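Hypothetical protein (Uncultured marine organism, PDB 2OD5) is of unknown function but, with a fold of the helix-turn-helix class, probably binds nucleic acid, most likely DNA. Local coordinates at residues V62-I67 / E81-N86. Sequence-based numbering, arbitrary orientation.
Sequences VKVGYI and EWATRN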
loop_
_atom_site.group_PDB
_atom_site.type_symbol
_atom_site.label_atom_id
_atom_site.label_comp_id
_atom_site.label_asym_id
_atom_site.label_seq_id
_atom_site.Cartn_x
_atom_site.Cartn_y
_atom_site.Cartn_z
ATOM N N VAL A 62 -5.433 4.616 -2.226
ATOM C CA VAL A 62 -6.019 4.170 -3.494
ATOM C C VAL A 62 -5.006 3.491 -4.434
ATOM O O VAL A 62 -3.851 3.868 -4.480
ATOM C CB VAL A 62 -6.670 5.301 -4.250
ATOM C CG1 VAL A 62 -7.799 5.939 -3.401
ATOM C CG2 VAL A 62 -5.680 6.351 -4.649
ATOM N N LYS A 63 -5.449 2.481 -5.175
ATOM C CA LYS A 63 -4.541 1.772 -6.088
ATOM C C LYS A 63 -4.440 2.550 -7.392
ATOM O O LYS A 63 -5.467 2.815 -8.039
ATOM C CB LYS A 63 -5.096 0.387 -6.385
ATOM C CG LYS A 63 -4.084 -0.545 -7.017
ATOM C CD LYS A 63 -4.757 -1.767 -7.595
ATOM C CE LYS A 63 -4.783 -2.946 -6.681
ATOM N NZ LYS A 63 -3.551 -3.735 -6.619
ATOM N N VAL A 64 -3.229 2.951 -7.768
ATOM C CA VAL A 64 -3.025 3.798 -8.928
ATOM C C VAL A 64 -2.337 3.095 -10.097
ATOM O O VAL A 64 -2.239 3.653 -11.176
ATOM C CB VAL A 64 -2.233 5.072 -8.578
ATOM C CG1 VAL A 64 -3.058 5.942 -7.590
ATOM C CG2 VAL A 64 -0.896 4.755 -8.007
ATOM N N GLY A 65 -1.890 1.883 -9.869
ATOM C CA GLY A 65 -1.259 1.106 -10.927
ATOM C C GLY A 65 -0.967 -0.304 -10.527
ATOM O O GLY A 65 -0.994 -0.653 -9.349
ATOM N N TYR A 66 -0.665 -1.111 -11.545
ATOM C CA TYR A 66 -0.518 -2.533 -11.416
ATOM C C TYR A 66 0.409 -3.045 -12.529
ATOM O O TYR A 66 0.214 -2.578 -13.654
ATOM C CB TYR A 66 -1.945 -3.044 -11.631
ATOM C CG TYR A 66 -2.194 -4.522 -11.626
ATOM C CD1 TYR A 66 -2.411 -5.203 -12.811
ATOM C CD2 TYR A 66 -2.290 -5.228 -10.431
ATOM C CE1 TYR A 66 -2.682 -6.558 -12.816
ATOM C CE2 TYR A 66 -2.564 -6.595 -10.427
ATOM C CZ TYR A 66 -2.759 -7.243 -11.624
ATOM O OH TYR A 66 -3.014 -8.588 -11.650
ATOM N N ILE A 67 1.263 -4.014 -12.220
ATOM C CA ILE A 67 1.933 -4.870 -13.198
ATOM C C ILE A 67 1.720 -6.293 -12.740
ATOM O O ILE A 67 1.975 -6.625 -11.589
ATOM C CB ILE A 67 3.444 -4.594 -13.268
ATOM C CG1 ILE A 67 3.709 -3.173 -13.763
ATOM C CG2 ILE A 67 4.175 -5.562 -14.232
ATOM C CD1 ILE A 67 5.113 -2.726 -13.469
ATOM N N GLU A 81 0.770 -0.369 -7.175
ATOM C CA GLU A 81 1.224 0.954 -6.814
ATOM C C GLU A 81 0.077 1.646 -6.100
ATOM O O GLU A 81 -1.076 1.590 -6.564
ATOM C CB GLU A 81 1.570 1.757 -8.075
ATOM C CG GLU A 81 2.742 1.179 -8.859
ATOM C CD GLU A 81 2.712 1.491 -10.335
ATOM O OE1 GLU A 81 1.922 2.336 -10.790
ATOM O OE2 GLU A 81 3.473 0.856 -11.052
ATOM N N TRP A 82 0.405 2.319 -5.000
ATOM C CA TRP A 82 -0.592 2.944 -4.146
ATOM C C TRP A 82 -0.245 4.389 -3.840
ATOM O O TRP A 82 0.926 4.740 -3.724
ATOM C CB TRP A 82 -0.648 2.171 -2.839
ATOM C CG TRP A 82 -0.920 0.758 -2.959
ATOM C CD1 TRP A 82 0.013 -0.235 -3.126
ATOM C CD2 TRP A 82 -2.189 0.121 -2.978
ATOM N NE1 TRP A 82 -0.604 -1.452 -3.196
ATOM C CE2 TRP A 82 -1.949 -1.268 -3.117
ATOM C CE3 TRP A 82 -3.502 0.568 -2.841
ATOM C CZ2 TRP A 82 -2.962 -2.191 -3.125
ATOM C CZ3 TRP A 82 -4.515 -0.379 -2.849
ATOM C CH2 TRP A 82 -4.223 -1.733 -3.021
ATOM N N ALA A 83 -1.272 5.213 -3.638
ATOM C CA ALA A 83 -1.127 6.630 -3.325
ATOM C C ALA A 83 -2.188 7.006 -2.316
ATOM O O ALA A 83 -3.209 6.330 -2.200
ATOM C CB ALA A 83 -1.329 7.459 -4.607
ATOM N N THR A 84 -2.003 8.107 -1.613
ATOM C CA THR A 84 -3.113 8.603 -0.814
ATOM C C THR A 84 -4.140 9.215 -1.740
ATOM O O THR A 84 -3.807 9.769 -2.786
ATOM C CB THR A 84 -2.671 9.619 0.251
ATOM O OG1 THR A 84 -2.287 10.844 -0.383
ATOM C CG2 THR A 84 -1.535 9.061 1.163
ATOM N N ARG A 85 -5.398 9.199 -1.326
ATOM C CA ARG A 85 -6.457 9.843 -2.119
ATOM C C ARG A 85 -6.192 11.328 -2.312
ATOM O O ARG A 85 -6.487 11.916 -3.378
ATOM C CB ARG A 85 -7.814 9.600 -1.468
ATOM C CG ARG A 85 -8.983 10.007 -2.288
ATOM C CD ARG A 85 -10.276 9.693 -1.613
ATOM N NE ARG A 85 -10.498 8.262 -1.434
ATOM C CZ ARG A 85 -11.057 7.467 -2.344
ATOM N NH1 ARG A 85 -11.472 7.949 -3.516
ATOM N NH2 ARG A 85 -11.216 6.186 -2.083
ATOM N N ASN A 86 -5.706 11.986 -1.259
ATOM C CA ASN A 86 -5.392 13.399 -1.348
ATOM C C ASN A 86 -4.246 13.690 -2.313
ATOM O O ASN A 86 -4.281 14.700 -3.051
ATOM C CB ASN A 86 -5.095 13.982 0.030
ATOM C CG ASN A 86 -6.335 14.262 0.820
ATOM O OD1 ASN A 86 -7.302 14.835 0.319
ATOM N ND2 ASN A 86 -6.301 13.890 2.094
HETATM O O HOH W 1 0.523 4.465 -11.767
#
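Lys63 lays its aliphatic chain over one face of the Trp82 indole, with CB 4.1 Å from the centroid of the six-membered ring in a CH-pi contact. Its CG stands anti to the backbone N (chi1 -165°), and a bend at chi3 brings CE back to the ring, 3.9 Å from Trp82 CH2, so the flexible chain covers the ring while NZ stays near its rim. On the other side of the sheet, small Ala83 leaves room for Val64, whose CG1 packs 3.8 Å from Ala83 CB. Val62 sets CG1 over a face of the Arg85 guanidinium. Between the strands, Val62 and Ala83 exchange two backbone hydrogen bonds, whereas Glu81 O receives Val64 N at 2.8 Å and, weakly, Gly65 N; Glu81 N returns a bond to Gly65 O. A water bridges Val64 O and Glu81 OE1; a CB on residue 65 would meet this oxygen as Glu81 now stands, which suits glycine to the place. Farther out, Val88 touches Val64 and Ala83, Arg85 NH2 is hydrogen-bonded to Lys59 O, and Trp82 NE1 donates a hydrogen bond to Thr31 OG1. An alanine in place of Trp82 would probably leave Thr31 without this partner and Lys63 without its platform. The doubled pairing at Glu81 is a classic beta bulge, set in the antiparallel hairpin, or wing, of a winged-helix-like fold.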